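Long-range contact in protein (soluble lytic transglycosylase SLT70) (Escherichia coli, PDB 1QSA), which cleaves the glycosidic bonds between N-acetylmuramic acid and N-acetylglucosamine in peptidoglycan, leaving a 1,6-anhydro bond on the N-acetylmuramic acid residue: residues G100-K112 with L128-L142. Residues are numbered along the deposited sequence; the frame is centred on the assembly and turned at random.
Sequences GTTEAQCNYYYAK and LWLTGKSQPNACDKL
C106 and C139 are joined covalently where the two segments come closest: the SG atoms of C106 and C139 lie 2.0 Å apart, with a disulfide torsion of -92°. Packing is tightest here. The L128 side chain fits as a knob into a hole formed by T102, Q105, C106 and Y109, its CD1 branch 3.9 Å from C106 CA and its CD2 branch 3.7 Å from T102 CG2. L142 closes in from helix 138-142, its CD2 touching Y109 CB at 3.8 Å; this methyl arrives because CG of L142 points opposite the backbone N. Helices 102-112 and 138-142 run at 27° to each other, nearly parallel, as expected for alternate helices in an alpha-superhelix of consecutive helical hairpins; helix 118-129 intervenes in sequence, and the disulfide ties its two neighbours together. Beside this core lies a close-packed polar group, in which K141 and Y110 are partly exposed. K141 lays its aliphatic chain over one face of the Y110 ring, CD 3.7 Å from the ring centroid and 12° off the normal, a CH-pi contact. The K141 chain then bends at its last torsion, and K141 NZ donates a hydrogen bond to N107 OD1 at 2.8 Å, close to head-on to the carbonyl oxygen, while the same NZ also donates to a lone pair of A138 O. N107 ND2 bonds N80 of helix 69-84, so both ends of this amide are held. The looser side is the partly exposed, apolar N-terminal end of helix 102-112, where P136 rests on E103 and P136 CD meets T102 CG2 at 3.6 Å without any hydrogen bond across.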
loop_
_atom_site.group_PDB
_atom_site.type_symbol
_atom_site.label_atom_id
_atom_site.label_comp_id
_atom_site.label_asym_id
_atom_site.label_seq_id
_atom_site.Cartn_x
_atom_site.Cartn_y
_atom_site.Cartn_z
ATOM N N GLY A 100 -3.109 -22.649 -2.432
ATOM C CA GLY A 100 -2.709 -21.295 -2.086
ATOM C C GLY A 100 -3.708 -20.158 -2.069
ATOM O O GLY A 100 -3.641 -19.301 -1.186
ATOM N N THR A 101 -4.612 -20.108 -3.037
ATOM C CA THR A 101 -5.565 -18.999 -3.087
ATOM C C THR A 101 -6.826 -19.288 -2.309
ATOM O O THR A 101 -7.184 -20.448 -2.104
ATOM C CB THR A 101 -5.956 -18.651 -4.529
ATOM O OG1 THR A 101 -6.704 -19.732 -5.103
ATOM C CG2 THR A 101 -4.703 -18.419 -5.366
ATOM N N THR A 102 -7.522 -18.231 -1.909
ATOM C CA THR A 102 -8.759 -18.403 -1.169
ATOM C C THR A 102 -9.792 -19.146 -1.995
ATOM O O THR A 102 -10.427 -20.078 -1.483
ATOM C CB THR A 102 -9.347 -17.056 -0.730
ATOM O OG1 THR A 102 -8.354 -16.347 0.013
ATOM C CG2 THR A 102 -10.553 -17.279 0.162
ATOM N N GLU A 103 -9.913 -18.795 -3.275
ATOM C CA GLU A 103 -10.884 -19.449 -4.156
ATOM C C GLU A 103 -10.599 -20.949 -4.253
ATOM O O GLU A 103 -11.509 -21.769 -4.094
ATOM C CB GLU A 103 -10.898 -18.820 -5.549
ATOM C CG GLU A 103 -11.978 -19.406 -6.447
ATOM C CD GLU A 103 -11.991 -18.803 -7.842
ATOM O OE1 GLU A 103 -11.230 -17.842 -8.110
ATOM O OE2 GLU A 103 -12.763 -19.305 -8.684
ATOM N N ALA A 104 -9.327 -21.306 -4.442
ATOM C CA ALA A 104 -8.934 -22.720 -4.511
ATOM C C ALA A 104 -9.198 -23.419 -3.167
ATOM O O ALA A 104 -9.579 -24.593 -3.145
ATOM C CB ALA A 104 -7.453 -22.860 -4.905
ATOM N N GLN A 105 -9.019 -22.709 -2.051
ATOM C CA GLN A 105 -9.262 -23.301 -0.729
ATOM C C GLN A 105 -10.750 -23.598 -0.550
ATOM O O GLN A 105 -11.116 -24.644 -0.003
ATOM C CB GLN A 105 -8.749 -22.379 0.373
ATOM C CG GLN A 105 -7.219 -22.312 0.408
ATOM C CD GLN A 105 -6.704 -21.172 1.266
ATOM O OE1 GLN A 105 -7.474 -20.493 1.948
ATOM N NE2 GLN A 105 -5.390 -20.972 1.252
ATOM N N CYS A 106 -11.599 -22.682 -1.021
ATOM C CA CYS A 106 -13.050 -22.870 -0.954
ATOM C C CYS A 106 -13.400 -24.166 -1.691
ATOM O O CYS A 106 -14.177 -24.988 -1.213
ATOM C CB CYS A 106 -13.785 -21.731 -1.650
ATOM S SG CYS A 106 -13.601 -20.074 -0.910
ATOM N N ASN A 107 -12.804 -24.351 -2.861
ATOM C CA ASN A 107 -13.075 -25.541 -3.655
ATOM C C ASN A 107 -12.489 -26.820 -3.050
ATOM O O ASN A 107 -13.101 -27.893 -3.122
ATOM C CB ASN A 107 -12.598 -25.324 -5.094
ATOM C CG ASN A 107 -13.533 -24.410 -5.872
ATOM O OD1 ASN A 107 -14.759 -24.523 -5.759
ATOM N ND2 ASN A 107 -12.969 -23.522 -6.675
ATOM N N TYR A 108 -11.327 -26.686 -2.415
ATOM C CA TYR A 108 -10.652 -27.807 -1.761
ATOM C C TYR A 108 -11.538 -28.352 -0.637
ATOM O O TYR A 108 -11.746 -29.570 -0.528
ATOM C CB TYR A 108 -9.313 -27.326 -1.197
ATOM C CG TYR A 108 -8.562 -28.332 -0.347
ATOM C CD1 TYR A 108 -7.706 -29.276 -0.938
ATOM C CD2 TYR A 108 -8.664 -28.319 1.049
ATOM C CE1 TYR A 108 -6.967 -30.175 -0.158
ATOM C CE2 TYR A 108 -7.927 -29.219 1.841
ATOM C CZ TYR A 108 -7.078 -30.138 1.229
ATOM O OH TYR A 108 -6.320 -30.987 2.013
ATOM N N TYR A 109 -12.046 -27.458 0.213
ATOM C CA TYR A 109 -12.911 -27.906 1.302
ATOM C C TYR A 109 -14.256 -28.428 0.832
ATOM O O TYR A 109 -14.778 -29.371 1.417
ATOM C CB TYR A 109 -13.023 -26.841 2.387
ATOM C CG TYR A 109 -11.709 -26.727 3.107
ATOM C CD1 TYR A 109 -11.222 -27.804 3.857
ATOM C CD2 TYR A 109 -10.917 -25.589 2.991
ATOM C CE1 TYR A 109 -9.991 -27.751 4.466
ATOM C CE2 TYR A 109 -9.659 -25.527 3.603
ATOM C CZ TYR A 109 -9.213 -26.614 4.339
ATOM O OH TYR A 109 -7.994 -26.571 4.965
ATOM N N TYR A 110 -14.788 -27.882 -0.262
ATOM C CA TYR A 110 -16.053 -28.401 -0.787
ATOM C C TYR A 110 -15.761 -29.815 -1.337
ATOM O O TYR A 110 -16.579 -30.730 -1.194
ATOM C CB TYR A 110 -16.610 -27.503 -1.890
ATOM C CG TYR A 110 -18.004 -27.878 -2.334
ATOM C CD1 TYR A 110 -19.111 -27.658 -1.505
ATOM C CD2 TYR A 110 -18.225 -28.430 -3.593
ATOM C CE1 TYR A 110 -20.399 -27.970 -1.924
ATOM C CE2 TYR A 110 -19.515 -28.748 -4.026
ATOM C CZ TYR A 110 -20.596 -28.514 -3.187
ATOM O OH TYR A 110 -21.871 -28.819 -3.630
ATOM N N ALA A 111 -14.576 -30.006 -1.929
ATOM C CA ALA A 111 -14.193 -31.336 -2.437
ATOM C C ALA A 111 -14.101 -32.326 -1.267
ATOM O O ALA A 111 -14.448 -33.503 -1.417
ATOM C CB ALA A 111 -12.862 -31.274 -3.177
ATOM N N LYS A 112 -13.595 -31.860 -0.124
ATOM C CA LYS A 112 -13.491 -32.699 1.078
ATOM C C LYS A 112 -14.893 -33.153 1.504
ATOM O O LYS A 112 -15.101 -34.331 1.772
ATOM C CB LYS A 112 -12.793 -31.928 2.205
ATOM C CG LYS A 112 -11.278 -31.827 2.039
ATOM C CD LYS A 112 -10.590 -33.136 2.408
ATOM C CE LYS A 112 -9.076 -33.068 2.221
ATOM N NZ LYS A 112 -8.397 -34.249 2.846
ATOM N N LEU A 128 -12.412 -19.958 6.666
ATOM C CA LEU A 128 -12.719 -19.108 5.515
ATOM C C LEU A 128 -13.881 -18.149 5.820
ATOM O O LEU A 128 -13.997 -17.071 5.231
ATOM C CB LEU A 128 -13.069 -19.993 4.302
ATOM C CG LEU A 128 -11.908 -20.762 3.645
ATOM C CD1 LEU A 128 -12.425 -21.902 2.755
ATOM C CD2 LEU A 128 -11.034 -19.793 2.850
ATOM N N TRP A 129 -14.740 -18.563 6.743
ATOM C CA TRP A 129 -15.915 -17.800 7.128
ATOM C C TRP A 129 -15.624 -16.614 8.034
ATOM O O TRP A 129 -16.229 -15.558 7.888
ATOM C CB TRP A 129 -16.893 -18.741 7.844
ATOM C CG TRP A 129 -18.126 -18.099 8.421
ATOM C CD1 TRP A 129 -18.340 -17.737 9.732
ATOM C CD2 TRP A 129 -19.347 -17.824 7.724
ATOM N NE1 TRP A 129 -19.621 -17.262 9.884
ATOM C CE2 TRP A 129 -20.263 -17.301 8.673
ATOM C CE3 TRP A 129 -19.762 -17.971 6.390
ATOM C CZ2 TRP A 129 -21.564 -16.925 8.329
ATOM C CZ3 TRP A 129 -21.059 -17.596 6.045
ATOM C CH2 TRP A 129 -21.946 -17.075 7.017
ATOM N N LEU A 130 -14.708 -16.802 8.972
ATOM C CA LEU A 130 -14.407 -15.773 9.961
ATOM C C LEU A 130 -13.590 -14.585 9.488
ATOM O O LEU A 130 -12.451 -14.357 9.911
ATOM C CB LEU A 130 -13.830 -16.413 11.233
ATOM C CG LEU A 130 -14.834 -17.329 11.959
ATOM C CD1 LEU A 130 -14.131 -18.142 13.020
ATOM C CD2 LEU A 130 -15.980 -16.519 12.570
ATOM N N THR A 131 -14.243 -13.789 8.652
ATOM C CA THR A 131 -13.673 -12.564 8.085
ATOM C C THR A 131 -14.822 -11.651 7.659
ATOM O O THR A 131 -15.894 -12.122 7.252
ATOM C CB THR A 131 -12.766 -12.840 6.861
ATOM O OG1 THR A 131 -12.258 -11.596 6.359
ATOM C CG2 THR A 131 -13.530 -13.554 5.748
ATOM N N GLY A 132 -14.604 -10.346 7.808
ATOM C CA GLY A 132 -15.598 -9.359 7.411
ATOM C C GLY A 132 -15.536 -9.082 5.916
ATOM O O GLY A 132 -16.392 -8.389 5.367
ATOM N N LYS A 133 -14.502 -9.597 5.259
ATOM C CA LYS A 133 -14.336 -9.431 3.819
ATOM C C LYS A 133 -15.275 -10.372 3.040
ATOM O O LYS A 133 -15.666 -11.442 3.534
ATOM C CB LYS A 133 -12.875 -9.748 3.464
ATOM C CG LYS A 133 -12.584 -10.010 2.003
ATOM C CD LYS A 133 -11.255 -10.752 1.858
ATOM C CE LYS A 133 -11.007 -11.200 0.421
ATOM N NZ LYS A 133 -10.863 -10.038 -0.498
ATOM N N SER A 134 -15.683 -9.945 1.851
ATOM C CA SER A 134 -16.509 -10.781 0.989
ATOM C C SER A 134 -15.544 -11.779 0.358
ATOM O O SER A 134 -14.520 -11.388 -0.209
ATOM C CB SER A 134 -17.180 -9.951 -0.102
ATOM O OG SER A 134 -18.224 -9.164 0.453
ATOM N N GLN A 135 -15.852 -13.060 0.518
ATOM C CA GLN A 135 -15.024 -14.156 0.001
ATOM C C GLN A 135 -15.431 -14.576 -1.422
ATOM O O GLN A 135 -16.471 -14.152 -1.924
ATOM C CB GLN A 135 -15.116 -15.345 0.974
ATOM C CG GLN A 135 -14.493 -15.079 2.338
ATOM C CD GLN A 135 -12.966 -15.093 2.299
ATOM O OE1 GLN A 135 -12.338 -14.408 1.484
ATOM N NE2 GLN A 135 -12.366 -15.903 3.160
ATOM N N PRO A 136 -14.604 -15.404 -2.097
ATOM C CA PRO A 136 -14.947 -15.835 -3.459
ATOM C C PRO A 136 -16.330 -16.484 -3.555
ATOM O O PRO A 136 -16.794 -17.134 -2.613
ATOM C CB PRO A 136 -13.836 -16.844 -3.801
ATOM C CG PRO A 136 -12.650 -16.314 -3.049
ATOM C CD PRO A 136 -13.272 -15.900 -1.704
ATOM N N ASN A 137 -16.968 -16.317 -4.713
ATOM C CA ASN A 137 -18.286 -16.899 -4.968
ATOM C C ASN A 137 -18.203 -18.416 -4.773
ATOM O O ASN A 137 -19.179 -19.043 -4.363
ATOM C CB ASN A 137 -18.757 -16.542 -6.388
ATOM C CG ASN A 137 -20.115 -17.140 -6.731
ATOM O OD1 ASN A 137 -20.232 -17.884 -7.690
ATOM N ND2 ASN A 137 -21.142 -16.811 -5.951
ATOM N N ALA A 138 -17.017 -18.986 -5.011
ATOM C CA ALA A 138 -16.785 -20.430 -4.844
ATOM C C ALA A 138 -17.074 -20.927 -3.416
ATOM O O ALA A 138 -17.377 -22.101 -3.207
ATOM C CB ALA A 138 -15.343 -20.782 -5.232
ATOM N N CYS A 139 -16.924 -20.047 -2.428
ATOM C CA CYS A 139 -17.172 -20.424 -1.040
ATOM C C CYS A 139 -18.646 -20.514 -0.686
ATOM O O CYS A 139 -19.000 -21.133 0.324
ATOM C CB CYS A 139 -16.465 -19.456 -0.069
ATOM S SG CYS A 139 -14.913 -20.114 0.650
ATOM N N ASP A 140 -19.509 -19.915 -1.503
ATOM C CA ASP A 140 -20.940 -19.942 -1.193
ATOM C C ASP A 140 -21.500 -21.356 -1.033
ATOM O O ASP A 140 -22.185 -21.649 -0.038
ATOM C CB ASP A 140 -21.734 -19.138 -2.229
ATOM C CG ASP A 140 -21.429 -17.636 -2.161
ATOM O OD1 ASP A 140 -20.897 -17.160 -1.128
ATOM O OD2 ASP A 140 -21.736 -16.929 -3.138
ATOM N N LYS A 141 -21.166 -22.246 -1.962
ATOM C CA LYS A 141 -21.653 -23.628 -1.880
ATOM C C LYS A 141 -21.118 -24.343 -0.620
ATOM O O LYS A 141 -21.811 -25.170 -0.013
ATOM C CB LYS A 141 -21.292 -24.402 -3.158
ATOM C CG LYS A 141 -19.791 -24.470 -3.479
ATOM C CD LYS A 141 -19.573 -25.180 -4.832
ATOM C CE LYS A 141 -18.095 -25.291 -5.183
ATOM N NZ LYS A 141 -17.490 -23.945 -5.413
ATOM N N LEU A 142 -19.899 -23.993 -0.222
ATOM C CA LEU A 142 -19.265 -24.572 0.961
ATOM C C LEU A 142 -19.951 -24.081 2.238
ATOM O O LEU A 142 -20.247 -24.876 3.123
ATOM C CB LEU A 142 -17.767 -24.222 1.013
ATOM C CG LEU A 142 -17.024 -24.669 2.284
ATOM C CD1 LEU A 142 -17.005 -26.208 2.444
ATOM C CD2 LEU A 142 -15.600 -24.106 2.257
#